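Local coordinates for ABC transporter, periplasmic substrate-binding protein (Vibrio cholerae O1 biovar eltor, PDB 1TWY), which probably binds phosphate in the periplasm and hands it to an ABC-type importer for uptake into the cell, at residues S35-R40 and M81-L86; V146-A151 and V201-I206; N113-L118 and T132-V137. All coordinates share one frame; numbering follows the deposited sequence.

Contact 1: S35-R40 and M81-L86; sequences STSVAR and MTSRYL. With PO4 (phosphate ion), chain I.
Ser-35 and Ser-83 meet over a bound phosphate ion, each pointing a hydroxyl at the same oxygen, O1. Ser-35 OG donates to it at 2.6 Å and Ser-83 OG at 2.7 Å, while the hydroxyl and the backbone amide of Ser-37 bring O1 to four donors. A second oxygen, O3, is gripped by both the backbone N and OG1 of Thr-36, so Ser-35 to Ser-37, at the start of helix 36-52, supply five of the six bonds that the two segments make to the ion. Uncharged N-H and O-H donors at a helix start are a common way to bind phosphate, and the helix dipole may add to the attraction. Although the ion may come from the crystallisation liquor, its place is consistent with the substrate site of a phosphate receptor.

Behind the anion, Ser-35 is the N-cap of the helix. Its OG lies trans to its own backbone N (chi1 169°), where it accepts from Val-38 N at 3.0 Å, nearly straight at 171°, and still donates to the phosphate. The backbone of this residue is tied across the contact by Ser-35 N to Met-81 O (2.9 Å).

Deeper in, the extended selenomethionine side chain of Met-81 runs past Val-38 in the opposite direction, with SE 3.7 Å from Val-38 CG1. The other methyl, Val-38 CG2, rests 3.4 Å from Thr-82 O.

Further out, Arg-237 of strand 236-243 bonds Ser-37 OG, and Ser-65, leading helix 65-73, bonds both the ion and Ser-83 N. In the sheet, strand 79-82 runs between parallel strand 29-34 and antiparallel strand 236-243, with Val-60 of strand 57-62 against Met-81 and Phe-239 against Val-38.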
ATOM      1  N   SER A  35      -1.328  -2.439 -10.615  1.00 16.09           N
ATOM      2  CA  SER A  35      -0.789  -1.670  -9.538  1.00 14.46           C
ATOM      3  C   SER A  35       0.599  -1.139  -9.697  1.00 17.05           C
ATOM      4  O   SER A  35       1.545  -1.869  -9.936  1.00 18.17           O
ATOM      5  CB  SER A  35      -0.912  -2.441  -8.217  1.00 15.42           C
ATOM      6  OG  SER A  35      -0.182  -1.839  -7.166  1.00 17.58           O
ATOM      7  N   THR A  36       0.696   0.194  -9.554  1.00 18.95           N
ATOM      8  CA  THR A  36       1.979   0.827  -9.588  1.00 18.76           C
ATOM      9  C   THR A  36       2.699   0.576  -8.260  1.00 18.49           C
ATOM     10  O   THR A  36       3.898   0.614  -8.304  1.00 23.15           O
ATOM     11  CB  THR A  36       1.836   2.374  -9.745  1.00 22.88           C
ATOM     12  OG1 THR A  36       1.094   2.899  -8.639  1.00 23.93           O
ATOM     13  CG2 THR A  36       1.128   2.749 -11.088  1.00 29.12           C
ATOM     14  N   SER A  37       1.986   0.376  -7.199  1.00 21.45           N
ATOM     15  CA  SER A  37       2.601  -0.056  -5.893  1.00 21.49           C
ATOM     16  C   SER A  37       3.369  -1.400  -6.096  1.00 22.43           C
ATOM     17  O   SER A  37       4.561  -1.533  -5.777  1.00 22.98           O
ATOM     18  CB  SER A  37       1.563  -0.115  -4.792  1.00 18.63           C
ATOM     19  OG  SER A  37       0.713   1.122  -4.768  1.00 23.41           O
ATOM     20  N   VAL A  38       2.699  -2.379  -6.665  1.00 19.43           N
ATOM     21  CA  VAL A  38       3.292  -3.700  -6.923  1.00 19.57           C
ATOM     22  C   VAL A  38       4.318  -3.605  -7.974  1.00 19.92           C
ATOM     23  O   VAL A  38       5.325  -4.336  -7.984  1.00 19.03           O
ATOM     24  CB  VAL A  38       2.255  -4.699  -7.294  1.00 16.53           C
ATOM     25  CG1 VAL A  38       2.910  -6.113  -7.376  1.00 20.39           C
ATOM     26  CG2 VAL A  38       1.241  -4.741  -6.271  1.00 18.23           C
ATOM     27  N   ALA A  39       4.230  -2.695  -8.932  1.00 17.90           N
ATOM     28  CA  ALA A  39       5.157  -2.660 -10.047  1.00 18.73           C
ATOM     29  C   ALA A  39       6.612  -2.323  -9.570  1.00 19.06           C
ATOM     30  O   ALA A  39       7.527  -2.696 -10.214  1.00 24.98           O
ATOM     31  CB  ALA A  39       4.745  -1.631 -11.071  1.00 21.58           C
ATOM     32  N   ARG A  40       6.752  -1.588  -8.510  1.00 25.51           N
ATOM     33  CA  ARG A  40       8.086  -1.207  -7.913  1.00 24.47           C
ATOM     34  C   ARG A  40       8.864  -2.534  -7.642  1.00 22.50           C
ATOM     35  O   ARG A  40       9.924  -2.791  -8.194  1.00 31.25           O
ATOM     36  CB  ARG A  40       7.853  -0.419  -6.609  1.00 28.12           C
ATOM     37  CG  ARG A  40       7.118   0.952  -6.850  1.00 39.53           C
ATOM     38  CD  ARG A  40       7.267   1.960  -5.684  1.00 42.41           C
ATOM     39  NE  ARG A  40       8.684   2.102  -5.354  1.00 52.26           N
ATOM     40  CZ  ARG A  40       9.215   1.931  -4.149  1.00 58.66           C
ATOM     41  NH1 ARG A  40       8.463   1.594  -3.096  1.00 60.89           N
ATOM     42  NH2 ARG A  40      10.522   2.095  -3.997  1.00 56.42           N
HETATM   43  N   MSE A  81      -1.808  -7.301 -11.283  1.00 17.64           N
HETATM   44  CA  MSE A  81      -1.303  -7.122  -9.975  1.00 18.04           C
HETATM   45  C   MSE A  81      -2.160  -5.986  -9.320  1.00 18.29           C
HETATM   46  O   MSE A  81      -2.515  -5.016  -9.998  1.00 18.72           O
HETATM   47  CB  MSE A  81       0.215  -6.822  -9.988  1.00 22.11           C
HETATM   48  CG  MSE A  81       0.583  -5.685 -10.710  1.00 31.61           C
HETATM   49 SE   MSE A  81       2.612  -5.744 -11.086  1.00 26.23          SE
HETATM   50  CE  MSE A  81       2.185  -4.477 -12.474  1.00 25.01           C
ATOM     51  N   THR A  82      -2.531  -6.164  -8.075  1.00 16.14           N
ATOM     52  CA  THR A  82      -3.307  -5.164  -7.348  1.00 16.60           C
ATOM     53  C   THR A  82      -2.657  -4.914  -6.019  1.00 17.53           C
ATOM     54  O   THR A  82      -1.962  -5.711  -5.493  1.00 19.53           O
ATOM     55  CB  THR A  82      -4.787  -5.544  -7.091  1.00 19.23           C
ATOM     56  OG1 THR A  82      -4.905  -6.609  -6.117  1.00 22.20           O
ATOM     57  CG2 THR A  82      -5.501  -5.967  -8.364  1.00 20.06           C
ATOM     58  N   SER A  83      -2.928  -3.733  -5.447  1.00 17.46           N
ATOM     59  CA  SER A  83      -2.593  -3.411  -4.092  1.00 16.44           C
ATOM     60  C   SER A  83      -3.765  -3.308  -3.121  1.00 18.12           C
ATOM     61  O   SER A  83      -3.730  -2.589  -2.086  1.00 19.75           O
ATOM     62  CB  SER A  83      -1.758  -2.150  -4.143  1.00 17.68           C
ATOM     63  OG  SER A  83      -2.565  -1.118  -4.774  1.00 19.59           O
ATOM     64  N   ARG A  84      -4.834  -4.004  -3.431  1.00 19.40           N
ATOM     65  CA  ARG A  84      -6.074  -4.054  -2.666  1.00 19.78           C
ATOM     66  C   ARG A  84      -6.780  -5.315  -2.979  1.00 19.61           C
ATOM     67  O   ARG A  84      -6.509  -5.946  -4.008  1.00 21.11           O
ATOM     68  CB  ARG A  84      -7.010  -2.918  -3.000  1.00 24.29           C
ATOM     69  CG  ARG A  84      -7.381  -2.889  -4.454  1.00 26.17           C
ATOM     70  CD  ARG A  84      -8.422  -1.831  -4.745  1.00 20.63           C
ATOM     71  NE  ARG A  84      -8.787  -1.693  -6.157  1.00 19.31           N
ATOM     72  CZ  ARG A  84      -9.671  -2.469  -6.784  1.00 25.95           C
ATOM     73  NH1 ARG A  84     -10.174  -3.517  -6.183  1.00 22.77           N
ATOM     74  NH2 ARG A  84      -9.975  -2.246  -8.073  1.00 28.09           N
ATOM     75  N   TYR A  85      -7.625  -5.776  -2.065  1.00 22.85           N
ATOM     76  CA  TYR A  85      -8.489  -6.902  -2.359  1.00 26.83           C
ATOM     77  C   TYR A  85      -9.519  -6.486  -3.431  1.00 24.03           C
ATOM     78  O   TYR A  85      -9.802  -5.301  -3.660  1.00 22.71           O
ATOM     79  CB  TYR A  85      -9.165  -7.403  -1.074  1.00 27.82           C
ATOM     80  CG  TYR A  85      -8.187  -7.961  -0.074  1.00 21.67           C
ATOM     81  CD1 TYR A  85      -7.618  -9.186  -0.270  1.00 22.54           C
ATOM     82  CD2 TYR A  85      -7.881  -7.296   1.170  1.00 23.92           C
ATOM     83  CE1 TYR A  85      -6.763  -9.692   0.618  1.00 20.83           C
ATOM     84  CE2 TYR A  85      -6.980  -7.871   2.035  1.00 25.14           C
ATOM     85  CZ  TYR A  85      -6.403  -9.056   1.712  1.00 24.57           C
ATOM     86  OH  TYR A  85      -5.478  -9.709   2.546  1.00 30.46           O
ATOM     87  N   LEU A  86     -10.027  -7.498  -4.103  1.00 30.04           N
ATOM     88  CA  LEU A  86     -10.999  -7.337  -5.180  1.00 31.62           C
ATOM     89  C   LEU A  86     -12.368  -7.160  -4.491  1.00 34.76           C
ATOM     90  O   LEU A  86     -12.616  -7.652  -3.369  1.00 31.44           O
ATOM     91  CB  LEU A  86     -11.012  -8.594  -6.037  1.00 30.19           C
ATOM     92  CG  LEU A  86     -10.316  -8.524  -7.397  1.00 35.68           C
ATOM     93  CD1 LEU A  86      -8.950  -8.164  -7.207  1.00 26.76           C
ATOM     94  CD2 LEU A  86     -10.470  -9.898  -8.113  1.00 36.16           C
TER
HETATM   95  P   PO4 I1500      -2.105   1.311  -7.316  1.00 21.01           P
HETATM   96  O1  PO4 I1500      -1.143   0.480  -6.449  1.00 21.74           O
HETATM   97  O2  PO4 I1500      -2.531   2.625  -6.449  1.00 24.36           O
HETATM   98  O3  PO4 I1500      -1.442   1.791  -8.661  1.00 19.49           O
HETATM   99  O4  PO4 I1500      -3.435   0.661  -7.630  1.00 18.98           O

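Contact 2: V146-A151 and V201-I206; sequences VVTREA and VGFISI
Val-147 and Val-201 carry the backbone bond of this pair of parallel strands: Val-147 N donates to Val-201 O at 2.9 Å. Val-146 and Val-201 form the bridge, and the short strand axes run 26° apart. The same carbonyl oxygen also lies 3.3 Å from Val-147 CG2, the methyl standing beside the backbone N.

Van der Waals contact takes over beyond Gly-202, where the ring of Phe-203 leans from its strand towards Thr-148 and Arg-149. Its CG is placed between the backbone N and the carbonyl carbon (chi1 57°), which brings the end of the ring closer to strand 145-149 than its root. Thr-148 OG1 meets this ring at the edge, in its plane, 3.4 Å from Phe-203 CZ; the two side chains lie alongside and point the same way. Arg-149 passes the ring at a slant, touching Phe-203 CE2 with its CG at 4.0 Å. Phe-159 of helix 154-163 stacks on the ring from outside the pair.

Polar links gather at Arg-149, whose chain is bent at both chi2 and chi3. In a salt bridge within 146-151, NE and NH2 hold the carboxylate of Glu-150 side-on, Arg-149 NE to Glu-150 OE1 at 2.8 Å and NH2 to OE2 at 3.0 Å, each oxygen offering its syn lone pair. This helps to hold the guanidinium in place while NH1 donates to a water in the guanidinium plane, and that water donates to Phe-203 O, bridging the strands where they have spread.

Strand 182-184 lies on the other side of 145-149 and helix 187-196 leads from it to 200-205, a beta-alpha-beta crossover that passes over one strand. With antiparallel strand 96-109 next to 200-205, this order fits a lobe of a type II periplasmic binding protein.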
ATOM      1  N   VAL A 146      -2.539  18.183   9.875  1.00 17.22           N
ATOM      2  CA  VAL A 146      -2.754  16.878   9.213  1.00 14.99           C
ATOM      3  C   VAL A 146      -1.995  16.947   7.946  1.00 15.53           C
ATOM      4  O   VAL A 146      -2.200  17.777   7.161  1.00 16.29           O
ATOM      5  CB  VAL A 146      -4.229  16.752   8.851  1.00 18.37           C
ATOM      6  CG1 VAL A 146      -4.551  15.416   8.181  1.00 17.23           C
ATOM      7  CG2 VAL A 146      -5.058  16.830  10.132  1.00 18.87           C
ATOM      8  N   VAL A 147      -1.161  15.947   7.672  1.00 15.43           N
ATOM      9  CA  VAL A 147      -0.340  15.832   6.466  1.00 17.39           C
ATOM     10  C   VAL A 147      -0.723  14.560   5.701  1.00 13.83           C
ATOM     11  O   VAL A 147      -0.922  13.492   6.261  1.00 14.56           O
ATOM     12  CB  VAL A 147       1.088  15.830   6.787  1.00 13.67           C
ATOM     13  CG1 VAL A 147       1.875  16.071   5.423  1.00 17.84           C
ATOM     14  CG2 VAL A 147       1.458  16.822   7.824  1.00 17.13           C
ATOM     15  N   THR A 148      -0.837  14.711   4.365  1.00 13.03           N
ATOM     16  CA  THR A 148      -1.202  13.720   3.475  1.00 15.34           C
ATOM     17  C   THR A 148      -0.257  13.695   2.250  1.00 14.42           C
ATOM     18  O   THR A 148       0.667  14.533   2.201  1.00 13.19           O
ATOM     19  CB  THR A 148      -2.689  13.748   3.168  1.00 15.01           C
ATOM     20  OG1 THR A 148      -3.005  12.540   2.437  1.00 16.17           O
ATOM     21  CG2 THR A 148      -3.083  14.943   2.278  1.00 18.91           C
ATOM     22  N   ARG A 149      -0.489  12.890   1.285  1.00 15.21           N
ATOM     23  CA  ARG A 149       0.294  12.801   0.068  1.00 15.81           C
ATOM     24  C   ARG A 149      -0.545  13.374  -1.102  1.00 16.10           C
ATOM     25  O   ARG A 149      -1.736  13.726  -0.952  1.00 17.34           O
ATOM     26  CB  ARG A 149       0.700  11.337  -0.121  1.00 16.81           C
ATOM     27  CG  ARG A 149       1.788  10.844   0.772  1.00 18.83           C
ATOM     28  CD  ARG A 149       3.181  11.475   0.468  1.00 18.13           C
ATOM     29  NE  ARG A 149       3.560  11.139  -0.853  1.00 16.45           N
ATOM     30  CZ  ARG A 149       3.995   9.959  -1.235  1.00 21.09           C
ATOM     31  NH1 ARG A 149       4.317   9.031  -0.315  1.00 19.81           N
ATOM     32  NH2 ARG A 149       4.242   9.725  -2.514  1.00 25.58           N
ATOM     33  N   GLU A 150       0.123  13.469  -2.244  1.00 14.97           N
ATOM     34  CA  GLU A 150      -0.494  13.935  -3.439  1.00 17.33           C
ATOM     35  C   GLU A 150      -1.663  13.029  -3.865  1.00 15.06           C
ATOM     36  O   GLU A 150      -1.683  11.828  -3.587  1.00 15.80           O
ATOM     37  CB  GLU A 150       0.570  14.080  -4.511  1.00 17.34           C
ATOM     38  CG  GLU A 150       1.246  12.861  -5.095  1.00 20.28           C
ATOM     39  CD  GLU A 150       2.331  12.206  -4.305  1.00 20.16           C
ATOM     40  OE1 GLU A 150       2.590  12.498  -3.097  1.00 19.39           O
ATOM     41  OE2 GLU A 150       2.845  11.099  -4.780  1.00 24.15           O
ATOM     42  N   ALA A 151      -2.504  13.592  -4.742  1.00 18.46           N
ATOM     43  CA  ALA A 151      -3.715  12.993  -5.168  1.00 19.74           C
ATOM     44  C   ALA A 151      -3.527  11.697  -5.879  1.00 21.49           C
ATOM     45  O   ALA A 151      -4.306  10.758  -5.680  1.00 26.14           O
ATOM     46  CB  ALA A 151      -4.589  13.928  -5.877  1.00 19.43           C
ATOM     47  N   VAL A 201       1.028  15.267  12.023  1.00 15.81           N
ATOM     48  CA  VAL A 201       0.832  13.844  11.869  1.00 17.27           C
ATOM     49  C   VAL A 201       0.759  13.510  10.458  1.00 16.59           C
ATOM     50  O   VAL A 201       0.258  14.262   9.565  1.00 15.61           O
ATOM     51  CB  VAL A 201      -0.467  13.302  12.545  1.00 14.95           C
ATOM     52  CG1 VAL A 201      -1.708  14.005  12.100  1.00 18.32           C
ATOM     53  CG2 VAL A 201      -0.575  11.756  12.554  1.00 18.31           C
ATOM     54  N   GLY A 202       1.343  12.348  10.166  1.00 13.45           N
ATOM     55  CA  GLY A 202       1.321  11.882   8.815  1.00 18.52           C
ATOM     56  C   GLY A 202       1.457  10.367   8.743  1.00 13.93           C
ATOM     57  O   GLY A 202       1.364   9.687   9.740  1.00 16.73           O
ATOM     58  N   PHE A 203       1.568   9.875   7.518  1.00 16.54           N
ATOM     59  CA  PHE A 203       1.689   8.399   7.219  1.00 13.85           C
ATOM     60  C   PHE A 203       2.809   8.232   6.198  1.00 14.10           C
ATOM     61  O   PHE A 203       3.011   9.069   5.294  1.00 15.52           O
ATOM     62  CB  PHE A 203       0.402   7.761   6.789  1.00 14.39           C
ATOM     63  CG  PHE A 203      -0.243   8.364   5.620  1.00 14.82           C
ATOM     64  CD1 PHE A 203      -1.109   9.441   5.761  1.00 12.96           C
ATOM     65  CD2 PHE A 203       0.064   7.936   4.339  1.00 16.99           C
ATOM     66  CE1 PHE A 203      -1.651  10.083   4.680  1.00 14.75           C
ATOM     67  CE2 PHE A 203      -0.501   8.614   3.232  1.00 16.93           C
ATOM     68  CZ  PHE A 203      -1.392   9.669   3.437  1.00 15.13           C
ATOM     69  N   ILE A 204       3.512   7.133   6.297  1.00 15.97           N
ATOM     70  CA  ILE A 204       4.617   6.764   5.389  1.00 17.85           C
ATOM     71  C   ILE A 204       4.630   5.249   5.264  1.00 16.14           C
ATOM     72  O   ILE A 204       4.103   4.495   6.086  1.00 17.55           O
ATOM     73  CB  ILE A 204       5.973   7.179   5.927  1.00 15.37           C
ATOM     74  CG1 ILE A 204       6.330   6.582   7.332  1.00 14.38           C
ATOM     75  CG2 ILE A 204       6.169   8.734   5.969  1.00 14.55           C
ATOM     76  CD1 ILE A 204       7.785   7.043   7.752  1.00 17.40           C
ATOM     77  N   SER A 205       5.205   4.771   4.176  1.00 17.35           N
ATOM     78  CA  SER A 205       5.482   3.341   4.050  1.00 19.33           C
ATOM     79  C   SER A 205       6.319   2.843   5.248  1.00 17.48           C
ATOM     80  O   SER A 205       7.238   3.504   5.717  1.00 18.46           O
ATOM     81  CB  SER A 205       6.305   3.070   2.784  1.00 23.28           C
ATOM     82  OG  SER A 205       5.896   3.862   1.651  1.00 32.41           O
ATOM     83  N   ILE A 206       5.970   1.658   5.786  1.00 17.78           N
ATOM     84  CA  ILE A 206       6.554   1.212   7.006  1.00 19.18           C
ATOM     85  C   ILE A 206       8.071   1.032   6.907  1.00 18.30           C
ATOM     86  O   ILE A 206       8.805   1.359   7.858  1.00 21.39           O
ATOM     87  CB  ILE A 206       5.820  -0.094   7.462  1.00 24.31           C
ATOM     88  CG1 ILE A 206       6.196  -0.406   8.871  1.00 28.36           C
ATOM     89  CG2 ILE A 206       6.155  -1.296   6.465  1.00 27.99           C
ATOM     90  CD1 ILE A 206       5.218  -1.339   9.488  1.00 32.68           C
TER
HETATM   91  O   HOH W   1       4.219   9.150   2.696  1.00 21.06           O

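Contact 3: N113-L118 and T132-V137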
ATOM      1  N   ASN A 113       6.063  14.696  20.457  1.00 20.23           N
ATOM      2  CA  ASN A 113       4.654  14.400  20.749  1.00 19.13           C
ATOM      3  C   ASN A 113       4.494  13.227  21.727  1.00 19.79           C
ATOM      4  O   ASN A 113       4.950  12.140  21.525  1.00 19.26           O
ATOM      5  CB  ASN A 113       3.965  14.193  19.433  1.00 19.09           C
ATOM      6  CG  ASN A 113       2.469  14.129  19.531  1.00 18.94           C
ATOM      7  OD1 ASN A 113       1.908  13.714  20.571  1.00 19.14           O
ATOM      8  ND2 ASN A 113       1.809  14.413  18.384  1.00 20.00           N
ATOM      9  N   PRO A 114       3.828  13.439  22.893  1.00 19.13           N
ATOM     10  CA  PRO A 114       3.663  12.331  23.842  1.00 23.66           C
ATOM     11  C   PRO A 114       2.778  11.181  23.443  1.00 22.63           C
ATOM     12  O   PRO A 114       2.838  10.125  24.089  1.00 24.19           O
ATOM     13  CB  PRO A 114       3.087  13.034  25.112  1.00 24.63           C
ATOM     14  CG  PRO A 114       2.493  14.296  24.626  1.00 25.38           C
ATOM     15  CD  PRO A 114       3.354  14.721  23.427  1.00 22.47           C
ATOM     16  N   VAL A 115       1.938  11.380  22.432  1.00 22.67           N
ATOM     17  CA  VAL A 115       1.044  10.350  21.975  1.00 20.64           C
ATOM     18  C   VAL A 115       1.852   9.140  21.508  1.00 25.04           C
ATOM     19  O   VAL A 115       2.897   9.258  20.830  1.00 23.17           O
ATOM     20  CB  VAL A 115       0.122  10.917  20.868  1.00 23.48           C
ATOM     21  CG1 VAL A 115      -0.684   9.880  20.142  1.00 28.21           C
ATOM     22  CG2 VAL A 115      -0.805  12.036  21.484  1.00 21.89           C
ATOM     23  N   THR A 116       1.399   7.996  21.953  1.00 21.73           N
ATOM     24  CA  THR A 116       2.007   6.733  21.602  1.00 22.31           C
ATOM     25  C   THR A 116       1.147   5.788  20.755  1.00 19.56           C
ATOM     26  O   THR A 116       1.610   4.688  20.411  1.00 20.86           O
ATOM     27  CB  THR A 116       2.444   5.959  22.855  1.00 25.63           C
ATOM     28  OG1 THR A 116       1.324   5.700  23.729  1.00 26.75           O
ATOM     29  CG2 THR A 116       3.520   6.736  23.654  1.00 31.57           C
ATOM     30  N   ASN A 117      -0.159   6.115  20.585  1.00 18.23           N
ATOM     31  CA  ASN A 117      -1.120   5.236  20.031  1.00 19.01           C
ATOM     32  C   ASN A 117      -2.294   6.055  19.530  1.00 19.56           C
ATOM     33  O   ASN A 117      -2.564   7.105  20.092  1.00 23.07           O
ATOM     34  CB  ASN A 117      -1.652   4.296  21.096  1.00 21.76           C
ATOM     35  CG  ASN A 117      -2.759   3.389  20.567  1.00 24.69           C
ATOM     36  OD1 ASN A 117      -2.621   2.684  19.558  1.00 20.72           O
ATOM     37  ND2 ASN A 117      -3.928   3.443  21.268  1.00 31.56           N
ATOM     38  N   LEU A 118      -2.916   5.635  18.429  1.00 17.36           N
ATOM     39  CA  LEU A 118      -4.222   6.175  18.048  1.00 19.24           C
ATOM     40  C   LEU A 118      -5.092   5.063  17.695  1.00 21.58           C
ATOM     41  O   LEU A 118      -4.597   4.041  17.172  1.00 24.01           O
ATOM     42  CB  LEU A 118      -4.114   7.173  16.841  1.00 17.25           C
ATOM     43  CG  LEU A 118      -3.456   8.552  17.072  1.00 22.74           C
ATOM     44  CD1 LEU A 118      -3.250   9.318  15.857  1.00 22.55           C
ATOM     45  CD2 LEU A 118      -4.257   9.406  18.113  1.00 21.14           C
ATOM     46  N   THR A 132      -9.371  18.331  16.217  1.00 17.09           N
ATOM     47  CA  THR A 132      -8.466  19.359  15.728  1.00 16.24           C
ATOM     48  C   THR A 132      -7.307  19.761  16.709  1.00 17.21           C
ATOM     49  O   THR A 132      -6.429  20.535  16.304  1.00 20.83           O
ATOM     50  CB  THR A 132      -9.157  20.623  15.311  1.00 26.45           C
ATOM     51  OG1 THR A 132      -9.907  21.115  16.443  1.00 24.67           O
ATOM     52  CG2 THR A 132     -10.174  20.423  14.167  1.00 28.52           C
ATOM     53  N   ASN A 133      -7.318  19.205  17.906  1.00 17.76           N
ATOM     54  CA  ASN A 133      -6.285  19.505  18.924  1.00 20.29           C
ATOM     55  C   ASN A 133      -5.802  18.261  19.508  1.00 17.13           C
ATOM     56  O   ASN A 133      -6.547  17.305  19.826  1.00 20.91           O
ATOM     57  CB  ASN A 133      -6.949  20.429  20.035  1.00 23.82           C
ATOM     58  CG  ASN A 133      -5.912  20.998  21.013  1.00 23.67           C
ATOM     59  OD1 ASN A 133      -5.188  20.231  21.632  1.00 22.59           O
ATOM     60  ND2 ASN A 133      -5.838  22.298  21.140  1.00 31.99           N
ATOM     61  N   TRP A 134      -4.470  18.122  19.682  1.00 18.99           N
ATOM     62  CA  TRP A 134      -3.857  16.959  20.241  1.00 18.55           C
ATOM     63  C   TRP A 134      -4.341  16.587  21.638  1.00 17.32           C
ATOM     64  O   TRP A 134      -4.319  15.489  21.986  1.00 20.19           O
ATOM     65  CB  TRP A 134      -2.306  17.150  20.288  1.00 20.84           C
ATOM     66  CG  TRP A 134      -1.636  16.937  18.905  1.00 18.46           C
ATOM     67  CD1 TRP A 134      -1.171  17.869  18.093  1.00 20.15           C
ATOM     68  CD2 TRP A 134      -1.556  15.683  18.172  1.00 14.48           C
ATOM     69  NE1 TRP A 134      -0.710  17.319  16.923  1.00 18.26           N
ATOM     70  CE2 TRP A 134      -0.907  15.966  16.949  1.00 16.20           C
ATOM     71  CE3 TRP A 134      -1.837  14.363  18.477  1.00 17.25           C
ATOM     72  CZ2 TRP A 134      -0.626  14.978  16.011  1.00 17.39           C
ATOM     73  CZ3 TRP A 134      -1.540  13.360  17.516  1.00 21.16           C
ATOM     74  CH2 TRP A 134      -0.936  13.713  16.306  1.00 18.50           C
ATOM     75  N   LYS A 135      -4.821  17.563  22.383  1.00 21.68           N
ATOM     76  CA  LYS A 135      -5.324  17.305  23.748  1.00 24.44           C
ATOM     77  C   LYS A 135      -6.504  16.356  23.719  1.00 20.70           C
ATOM     78  O   LYS A 135      -6.693  15.565  24.626  1.00 23.97           O
ATOM     79  CB  LYS A 135      -5.788  18.669  24.302  1.00 28.22           C
ATOM     80  CG  LYS A 135      -6.314  18.784  25.701  1.00 40.58           C
ATOM     81  CD  LYS A 135      -6.554  20.312  26.028  1.00 42.12           C
ATOM     82  CE  LYS A 135      -7.410  20.550  27.320  1.00 51.47           C
ATOM     83  NZ  LYS A 135      -6.664  20.410  28.596  1.00 50.37           N
ATOM     84  N   GLN A 136      -7.263  16.409  22.636  1.00 22.24           N
ATOM     85  CA  GLN A 136      -8.389  15.506  22.435  1.00 24.56           C
ATOM     86  C   GLN A 136      -8.014  14.015  22.360  1.00 27.86           C
ATOM     87  O   GLN A 136      -8.851  13.116  22.645  1.00 28.43           O
ATOM     88  CB  GLN A 136      -9.155  15.905  21.195  1.00 21.76           C
ATOM     89  CG  GLN A 136      -9.800  17.208  21.262  1.00 25.74           C
ATOM     90  CD  GLN A 136     -10.612  17.465  20.023  1.00 29.76           C
ATOM     91  OE1 GLN A 136     -10.155  18.123  19.044  1.00 27.60           O
ATOM     92  NE2 GLN A 136     -11.847  16.842  20.014  1.00 37.18           N
ATOM     93  N   VAL A 137      -6.752  13.705  21.991  1.00 25.52           N
ATOM     94  CA  VAL A 137      -6.345  12.304  21.865  1.00 23.84           C
ATOM     95  C   VAL A 137      -5.152  11.983  22.753  1.00 28.83           C
ATOM     96  O   VAL A 137      -4.286  11.166  22.390  1.00 26.51           O
ATOM     97  CB  VAL A 137      -6.044  11.964  20.378  1.00 22.68           C
ATOM     98  CG1 VAL A 137      -7.290  12.190  19.588  1.00 20.51           C
ATOM     99  CG2 VAL A 137      -4.888  12.836  19.829  1.00 22.00           C
TER
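Asn-113 turns its CG trans to its backbone N (chi1 -169°), and Trp-134 sets CG opposite its carbonyl carbon (chi1 -78°), so that the amide ends over one face of the indole. ND2 of Asn-113 stands 3.2 Å above the middle of the ring system of Trp-134, and the amide and ring planes are almost perpendicular, 88° apart. The nitrogen end of the amide, rather than its flat, therefore stands upright over the aromatic face.

The other end of the amide helps to fix its rotation: Asn-113 OD1 accepts from Val-115 N at 3.0 Å, an Asx turn that also folds the chain so that Val-115 comes up beside the indole. Its CG2 reaches Trp-134 CE3 at 3.9 Å and, slightly nearer, Val-137 O at 3.7 Å. The indole N-H has its own partner, Trp-134 NE1 donating to Gln-199 O just before strand 200-205.

These segments bracket helix 120-128 at the outer end of the second lobe, where short strand 117-118 runs parallel to 214-218 and the loop after the helix curls into the 3-10 turn 134-136. That turn is shaped by side chains of its own. Asn-133 OD1 receives Lys-135 N in a second Asx turn, in the carbonyl plane and on a lone pair, at 2.8 Å. Gln-136 OE1 collects two amides, Thr-132 N at 2.9 Å and the longer Asn-133 N, so one oxygen ties together the approach to the turn.

Beside it, Leu-118 CD2 sits 3.9 Å from Val-137 CB, the two branched side chains crossing at a slant. Leu-123 and Ile-126 of the helix also touch Leu-118, Gln-122 touches Val-137, and Lys-214 NZ bonds the carbonyl oxygens of Asn-113 and Val-115.

Overall arrangement
From the N terminus the three contacts follow one another in series, none nesting or crossing. Contact 1 closes the first loop, bringing the end of strand 79-82 back to the start of helix 36-52. After long strand 96-109 has passed into the second lobe, contact 3 closes a short loop around helix 120-128, and contact 2 then joins neighbouring strands 145-149 and 200-205, separated in sequence by two helices and several strands. Contacts 2 and 3 touch, Val-201 CB lying 3.8 Å from Trp-134 CH2. Contact 1 touches neither; its nearest atoms are about 6 Å from those of contact 2 and about 19 Å from those of contact 3, yet all reach one sheet.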